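Local structure of bifunctional protein PutA (Bdellovibrio bacteriovorus, 5UR2) at residues Q579-G584 against P811-K816; M819-D824 against G854-P859. The protein probably oxidises proline to glutamate in two steps, pairing a flavin-dependent proline dehydrogenase with an NAD-dependent L-glutamate gamma-semialdehyde dehydrogenase in one chain. One frame throughout, in Å; residues are numbered along the deposited sequence.

Contact 1 (Q579-G584 against P811-K816); sequences QVLEVG and PAENPK
Val580 and Ala812 bring the last turn of a helix against a beta turn by apolar contact. Val580 holds CG1 anti to its backbone nitrogen (chi1 167°), which sets that methyl over the peptide link between Ala812 and Glu813: CG1 lies 3.6 Å from Glu813 N and 4.0 Å from Ala812 CB. The Ala812 methyl points at the helix end, its CB 3.4 Å from Gly584 O. Gly584 is the first residue to leave the helix, and it does so with positive phi, a conformation that favours glycine; its CA and that of Ala812 are 5.2 Å apart.

Between the two segments the contact is apolar, and the turn is held by bonds of its own. Asn814 N donates to Pro811 O at 3.0 Å, closing a type I turn with Ala812 and Glu813 at its corners. An Asx turn follows, with Lys816 N bound to Asn814 OD1 at 2.8 Å.

Glu813 extends its chain alongside Leu581, passing Leu581 CD2 with OE1 at 4.3 Å, and forms a salt bridge with Lys490.

That lysine belongs to helix 476-491, which also packs on Val580 and Leu581. Trp587 NE1, from helix 587-611, donates a hydrogen bond to Glu813 O, so the loop between helices 790-806 and 825-841 is joined to three helices, 476-491, 572-583 and 587-611.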
ATOM      1  N   GLN B 579      33.150 -11.186   9.011  1.00 19.53           N
ATOM      2  CA  GLN B 579      32.556 -10.393  10.078  1.00 19.61           C
ATOM      3  C   GLN B 579      33.118 -10.783  11.438  1.00 17.77           C
ATOM      4  O   GLN B 579      33.306  -9.922  12.307  1.00 22.50           O
ATOM      5  CB  GLN B 579      31.041 -10.548  10.061  1.00 16.71           C
ATOM      6  CG  GLN B 579      30.432 -10.159   8.752  1.00 21.17           C
ATOM      7  CD  GLN B 579      28.973  -9.832   8.913  1.00 24.57           C
ATOM      8  OE1 GLN B 579      28.493  -9.687  10.038  1.00 24.39           O
ATOM      9  NE2 GLN B 579      28.252  -9.731   7.799  1.00 24.32           N
ATOM     10  N   VAL B 580      33.379 -12.070  11.653  1.00 17.96           N
ATOM     11  CA  VAL B 580      33.991 -12.483  12.914  1.00 17.50           C
ATOM     12  C   VAL B 580      35.336 -11.785  13.103  1.00 26.02           C
ATOM     13  O   VAL B 580      35.619 -11.220  14.167  1.00 25.64           O
ATOM     14  CB  VAL B 580      34.138 -14.015  12.966  1.00 23.22           C
ATOM     15  CG1 VAL B 580      35.066 -14.433  14.112  1.00 18.03           C
ATOM     16  CG2 VAL B 580      32.770 -14.645  13.129  1.00 19.66           C
ATOM     17  N   LEU B 581      36.164 -11.771  12.059  1.00 23.20           N
ATOM     18  CA  LEU B 581      37.535 -11.284  12.213  1.00 28.08           C
ATOM     19  C   LEU B 581      37.632  -9.758  12.131  1.00 27.03           C
ATOM     20  O   LEU B 581      38.371  -9.152  12.911  1.00 22.01           O
ATOM     21  CB  LEU B 581      38.446 -11.935  11.164  1.00 30.44           C
ATOM     22  CG  LEU B 581      38.674 -13.450  11.274  1.00 25.25           C
ATOM     23  CD1 LEU B 581      39.416 -13.967  10.072  1.00 27.66           C
ATOM     24  CD2 LEU B 581      39.488 -13.733  12.535  1.00 28.45           C
ATOM     25  N   GLU B 582      36.910  -9.115  11.201  1.00 18.65           N
ATOM     26  CA  GLU B 582      37.074  -7.674  11.019  1.00 27.84           C
ATOM     27  C   GLU B 582      36.266  -6.863  12.024  1.00 22.81           C
ATOM     28  O   GLU B 582      36.716  -5.806  12.467  1.00 22.21           O
ATOM     29  CB  GLU B 582      36.676  -7.249   9.600  1.00 28.70           C
ATOM     30  CG  GLU B 582      37.012  -5.801   9.315  1.00 29.29           C
ATOM     31  CD  GLU B 582      36.413  -5.271   8.017  1.00 35.96           C
ATOM     32  OE1 GLU B 582      35.433  -5.848   7.516  1.00 30.25           O
ATOM     33  OE2 GLU B 582      36.928  -4.265   7.481  1.00 36.36           O
ATOM     34  N   VAL B 583      35.078  -7.331  12.400  1.00 18.91           N
ATOM     35  CA  VAL B 583      34.172  -6.539  13.230  1.00 21.99           C
ATOM     36  C   VAL B 583      34.000  -7.107  14.641  1.00 23.28           C
ATOM     37  O   VAL B 583      33.406  -6.431  15.494  1.00 23.27           O
ATOM     38  CB  VAL B 583      32.800  -6.378  12.538  1.00 29.21           C
ATOM     39  CG1 VAL B 583      31.992  -5.276  13.160  1.00 34.29           C
ATOM     40  CG2 VAL B 583      32.998  -6.090  11.065  1.00 30.92           C
ATOM     41  N   GLY B 584      34.526  -8.301  14.931  1.00 25.40           N
ATOM     42  CA  GLY B 584      34.344  -8.896  16.248  1.00 18.67           C
ATOM     43  C   GLY B 584      32.961  -9.473  16.480  1.00 25.24           C
ATOM     44  O   GLY B 584      32.557  -9.669  17.630  1.00 28.66           O
ATOM     45  N   PRO B 811      37.572 -13.614  22.404  1.00 22.78           N
ATOM     46  CA  PRO B 811      37.720 -13.288  20.988  1.00 24.04           C
ATOM     47  C   PRO B 811      36.573 -13.893  20.199  1.00 27.54           C
ATOM     48  O   PRO B 811      36.094 -14.989  20.505  1.00 21.97           O
ATOM     49  CB  PRO B 811      39.059 -13.927  20.612  1.00 24.11           C
ATOM     50  CG  PRO B 811      39.852 -13.903  21.880  1.00 26.54           C
ATOM     51  CD  PRO B 811      38.830 -14.121  22.989  1.00 27.74           C
ATOM     52  N   ALA B 812      36.105 -13.144  19.202  1.00 22.68           N
ATOM     53  CA  ALA B 812      34.910 -13.559  18.474  1.00 29.45           C
ATOM     54  C   ALA B 812      35.134 -14.883  17.751  1.00 28.42           C
ATOM     55  O   ALA B 812      34.191 -15.654  17.547  1.00 23.23           O
ATOM     56  CB  ALA B 812      34.493 -12.450  17.498  1.00 24.22           C
ATOM     57  N   GLU B 813      36.380 -15.173  17.381  1.00 24.64           N
ATOM     58  CA  GLU B 813      36.681 -16.426  16.706  1.00 29.25           C
ATOM     59  C   GLU B 813      36.338 -17.633  17.564  1.00 24.00           C
ATOM     60  O   GLU B 813      36.000 -18.690  17.028  1.00 26.66           O
ATOM     61  CB  GLU B 813      38.153 -16.433  16.312  1.00 33.51           C
ATOM     62  CG  GLU B 813      38.648 -17.699  15.681  1.00 38.64           C
ATOM     63  CD  GLU B 813      40.115 -17.602  15.288  1.00 43.87           C
ATOM     64  OE1 GLU B 813      40.760 -16.559  15.582  1.00 33.43           O
ATOM     65  OE2 GLU B 813      40.615 -18.580  14.692  1.00 52.45           O
ATOM     66  N   ASN B 814      36.398 -17.489  18.883  1.00 25.37           N
ATOM     67  CA  ASN B 814      36.111 -18.589  19.809  1.00 27.69           C
ATOM     68  C   ASN B 814      34.609 -18.853  19.870  1.00 27.95           C
ATOM     69  O   ASN B 814      33.855 -17.958  20.263  1.00 19.58           O
ATOM     70  CB  ASN B 814      36.664 -18.241  21.197  1.00 24.15           C
ATOM     71  CG  ASN B 814      36.524 -19.388  22.204  1.00 27.84           C
ATOM     72  OD1 ASN B 814      35.614 -20.219  22.114  1.00 28.93           O
ATOM     73  ND2 ASN B 814      37.435 -19.429  23.174  1.00 21.11           N
ATOM     74  N   PRO B 815      34.135 -20.055  19.519  1.00 18.73           N
ATOM     75  CA  PRO B 815      32.685 -20.304  19.516  1.00 22.92           C
ATOM     76  C   PRO B 815      32.035 -20.194  20.888  1.00 25.95           C
ATOM     77  O   PRO B 815      30.804 -20.127  20.956  1.00 31.63           O
ATOM     78  CB  PRO B 815      32.563 -21.731  18.960  1.00 21.53           C
ATOM     79  CG  PRO B 815      33.885 -22.375  19.311  1.00 22.58           C
ATOM     80  CD  PRO B 815      34.912 -21.261  19.183  1.00 21.25           C
ATOM     81  N   LYS B 816      32.805 -20.181  21.972  1.00 20.71           N
ATOM     82  CA  LYS B 816      32.239 -20.040  23.308  1.00 25.74           C
ATOM     83  C   LYS B 816      31.972 -18.584  23.687  1.00 28.79           C
ATOM     84  O   LYS B 816      31.477 -18.324  24.788  1.00 31.14           O
ATOM     85  CB  LYS B 816      33.172 -20.689  24.344  1.00 33.76           C
ATOM     86  CG  LYS B 816      32.503 -21.111  25.647  1.00 41.22           C
ATOM     87  CD  LYS B 816      31.498 -22.239  25.435  1.00 44.51           C
ATOM     88  CE  LYS B 816      30.750 -22.576  26.714  1.00 47.39           C
ATOM     89  NZ  LYS B 816      29.815 -21.484  27.108  1.00 46.76           N
TER

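Contact 2 (M819-D824 against G854-P859); sequences MGPVVD and GFFAPP
Pro821 and Phe856 lie side by side and point the same way, the proline ring set against the phenyl ring. Pro821 CB sits over one face of the Phe856 ring, 4.1 Å from its centroid and displaced toward the rim, a CH-pi contact; Pro821 CD meets CE1 of the same ring at 3.8 Å.

The Phe855 side chain leaves roughly at right angles to that of Phe856 and runs to the Asp824 end of the contact. It crosses the side chain of Val822 at about a right angle, with Phe855 CB 4.0 Å from Val822 CG2. Its chi1 of -53° places CG opposite the carbonyl carbon and lays one face of the ring against the backbone of Asp824, where CD2 is 3.6 Å from Asp824 CA and Asp824 C stands over that face. The same residue is the centre of an inverse gamma turn, and its carbonyl oxygen accepts from Val822 N at 2.8 Å, the direct hydrogen bond between the two loops.

Toward Pro859, Met819 bends at chi3 (-75°), bringing SD to 3.8 Å from Pro859 CB while CE reaches toward the carbonyl oxygen of Ala857. Between the Met819 and Pro821 contacts, water 1 donates to both Gly820 O and Ala857 O, bridging the loops; Gly820 O is also hydrogen-bonded to Ser776 OG.

Around the contact, helix 825-841 begins just after Asp824, whose OD1 caps it at Ala827 N, and its Tyr828 packs on both Val822 and Phe855. Phe773 of helix 761-773 touches Met819 and Pro859 at the other end, where the chain runs on into strand 860-863.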
ATOM      1  N   MET B 819      29.892 -12.572  24.463  1.00 20.60           N
ATOM      2  CA  MET B 819      30.262 -11.309  23.849  1.00 22.41           C
ATOM      3  C   MET B 819      31.749 -11.308  23.509  1.00 26.51           C
ATOM      4  O   MET B 819      32.558 -11.994  24.154  1.00 28.50           O
ATOM      5  CB  MET B 819      29.893 -10.107  24.732  1.00 24.23           C
ATOM      6  CG  MET B 819      30.171 -10.254  26.194  1.00 33.24           C
ATOM      7  SD  MET B 819      29.530  -8.841  27.144  1.00 28.76           S
ATOM      8  CE  MET B 819      30.739  -7.585  26.751  1.00 31.33           C
ATOM      9  N   GLY B 820      32.088 -10.567  22.452  1.00 22.50           N
ATOM     10  CA  GLY B 820      33.463 -10.305  22.092  1.00 22.08           C
ATOM     11  C   GLY B 820      33.828  -8.864  22.380  1.00 23.32           C
ATOM     12  O   GLY B 820      33.255  -8.234  23.269  1.00 25.45           O
ATOM     13  N   PRO B 821      34.748  -8.299  21.603  1.00 23.86           N
ATOM     14  CA  PRO B 821      35.215  -6.930  21.856  1.00 24.35           C
ATOM     15  C   PRO B 821      34.298  -5.886  21.223  1.00 23.67           C
ATOM     16  O   PRO B 821      33.446  -6.196  20.400  1.00 22.38           O
ATOM     17  CB  PRO B 821      36.600  -6.919  21.195  1.00 21.31           C
ATOM     18  CG  PRO B 821      36.375  -7.806  19.958  1.00 20.68           C
ATOM     19  CD  PRO B 821      35.393  -8.902  20.420  1.00 20.27           C
ATOM     20  N   VAL B 822      34.496  -4.618  21.615  1.00 25.76           N
ATOM     21  CA  VAL B 822      33.835  -3.523  20.899  1.00 24.67           C
ATOM     22  C   VAL B 822      34.696  -3.157  19.692  1.00 23.56           C
ATOM     23  O   VAL B 822      35.782  -3.709  19.507  1.00 26.47           O
ATOM     24  CB  VAL B 822      33.571  -2.292  21.793  1.00 33.59           C
ATOM     25  CG1 VAL B 822      32.515  -2.604  22.861  1.00 21.10           C
ATOM     26  CG2 VAL B 822      34.878  -1.758  22.408  1.00 22.01           C
ATOM     27  N   VAL B 823      34.224  -2.219  18.867  1.00 27.48           N
ATOM     28  CA  VAL B 823      34.655  -2.176  17.469  1.00 28.57           C
ATOM     29  C   VAL B 823      36.099  -1.682  17.319  1.00 29.38           C
ATOM     30  O   VAL B 823      36.869  -2.252  16.539  1.00 27.27           O
ATOM     31  CB  VAL B 823      33.669  -1.332  16.636  1.00 24.79           C
ATOM     32  CG1 VAL B 823      33.702   0.130  17.055  1.00 25.27           C
ATOM     33  CG2 VAL B 823      34.019  -1.442  15.181  1.00 21.53           C
ATOM     34  N   ASP B 824      36.503  -0.637  18.053  1.00 30.20           N
ATOM     35  CA  ASP B 824      37.833  -0.054  17.853  1.00 33.41           C
ATOM     36  C   ASP B 824      38.289   0.657  19.127  1.00 28.88           C
ATOM     37  O   ASP B 824      37.554   0.748  20.116  1.00 29.50           O
ATOM     38  CB  ASP B 824      37.873   0.887  16.625  1.00 24.60           C
ATOM     39  CG  ASP B 824      36.912   2.090  16.738  1.00 32.40           C
ATOM     40  OD1 ASP B 824      36.399   2.393  17.844  1.00 28.37           O
ATOM     41  OD2 ASP B 824      36.676   2.746  15.694  1.00 37.37           O
ATOM     42  N   GLY B 854      42.737  -7.284  23.070  1.00 33.26           N
ATOM     43  CA  GLY B 854      41.776  -6.645  22.193  1.00 30.36           C
ATOM     44  C   GLY B 854      40.886  -5.673  22.945  1.00 31.40           C
ATOM     45  O   GLY B 854      41.122  -5.357  24.112  1.00 38.92           O
ATOM     46  N   PHE B 855      39.850  -5.198  22.260  1.00 25.72           N
ATOM     47  CA  PHE B 855      39.011  -4.118  22.795  1.00 32.45           C
ATOM     48  C   PHE B 855      37.850  -4.679  23.621  1.00 32.45           C
ATOM     49  O   PHE B 855      36.667  -4.425  23.373  1.00 33.93           O
ATOM     50  CB  PHE B 855      38.517  -3.224  21.657  1.00 33.06           C
ATOM     51  CG  PHE B 855      39.627  -2.702  20.776  1.00 30.90           C
ATOM     52  CD1 PHE B 855      40.750  -2.127  21.336  1.00 24.23           C
ATOM     53  CD2 PHE B 855      39.555  -2.808  19.398  1.00 28.44           C
ATOM     54  CE1 PHE B 855      41.797  -1.647  20.539  1.00 28.04           C
ATOM     55  CE2 PHE B 855      40.586  -2.332  18.593  1.00 29.85           C
ATOM     56  CZ  PHE B 855      41.709  -1.752  19.166  1.00 28.00           C
ATOM     57  N   PHE B 856      38.214  -5.436  24.648  1.00 27.62           N
ATOM     58  CA  PHE B 856      37.226  -6.143  25.456  1.00 33.10           C
ATOM     59  C   PHE B 856      36.752  -5.203  26.553  1.00 31.29           C
ATOM     60  O   PHE B 856      37.410  -5.050  27.583  1.00 35.71           O
ATOM     61  CB  PHE B 856      37.818  -7.439  26.009  1.00 37.41           C
ATOM     62  CG  PHE B 856      38.207  -8.415  24.931  1.00 36.18           C
ATOM     63  CD1 PHE B 856      37.249  -9.209  24.311  1.00 26.61           C
ATOM     64  CD2 PHE B 856      39.525  -8.492  24.494  1.00 33.75           C
ATOM     65  CE1 PHE B 856      37.600 -10.080  23.302  1.00 22.02           C
ATOM     66  CE2 PHE B 856      39.883  -9.366  23.482  1.00 29.93           C
ATOM     67  CZ  PHE B 856      38.912 -10.167  22.884  1.00 25.48           C
ATOM     68  N   ALA B 857      35.639  -4.533  26.309  1.00 23.31           N
ATOM     69  CA  ALA B 857      35.008  -3.746  27.366  1.00 37.04           C
ATOM     70  C   ALA B 857      34.123  -4.659  28.226  1.00 31.55           C
ATOM     71  O   ALA B 857      33.490  -5.575  27.702  1.00 26.67           O
ATOM     72  CB  ALA B 857      34.184  -2.590  26.776  1.00 25.72           C
ATOM     73  N   PRO B 858      34.084  -4.456  29.542  1.00 24.18           N
ATOM     74  CA  PRO B 858      33.377  -5.394  30.420  1.00 24.14           C
ATOM     75  C   PRO B 858      31.883  -5.140  30.434  1.00 30.08           C
ATOM     76  O   PRO B 858      31.437  -3.985  30.399  1.00 30.76           O
ATOM     77  CB  PRO B 858      33.985  -5.104  31.797  1.00 25.57           C
ATOM     78  CG  PRO B 858      34.321  -3.633  31.729  1.00 28.03           C
ATOM     79  CD  PRO B 858      34.744  -3.374  30.296  1.00 25.05           C
ATOM     80  N   PRO B 859      31.070  -6.189  30.529  1.00 28.61           N
ATOM     81  CA  PRO B 859      29.639  -5.977  30.768  1.00 25.97           C
ATOM     82  C   PRO B 859      29.452  -5.412  32.170  1.00 28.89           C
ATOM     83  O   PRO B 859      29.964  -5.967  33.146  1.00 31.46           O
ATOM     84  CB  PRO B 859      29.041  -7.381  30.634  1.00 28.78           C
ATOM     85  CG  PRO B 859      30.173  -8.290  31.065  1.00 30.04           C
ATOM     86  CD  PRO B 859      31.442  -7.614  30.587  1.00 27.94           C
TER
HETATM   87  O   HOH W   1      33.511  -5.966  24.829  1.00 26.39           O

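The two contacts are about 11 Å apart between centres, and both belong to the aldehyde dehydrogenase part of the chain. They come in series along the chain, but share one long loop between helices 790-806 and 825-841: its 811-816 part meets the end of helix 572-583, and its 819-824 part meets the loop leading into strand 860-863. They touch directly where Pro811 N lies 3.6 Å from Phe856 CE1. Arg514 ties them further, its NH2 bonding to both Glu582 O and Val823 O. The loop thus joins the helices around 572-583 to the sheet containing strand 860-863, away from the predicted active-site residues Glu746 and Cys780.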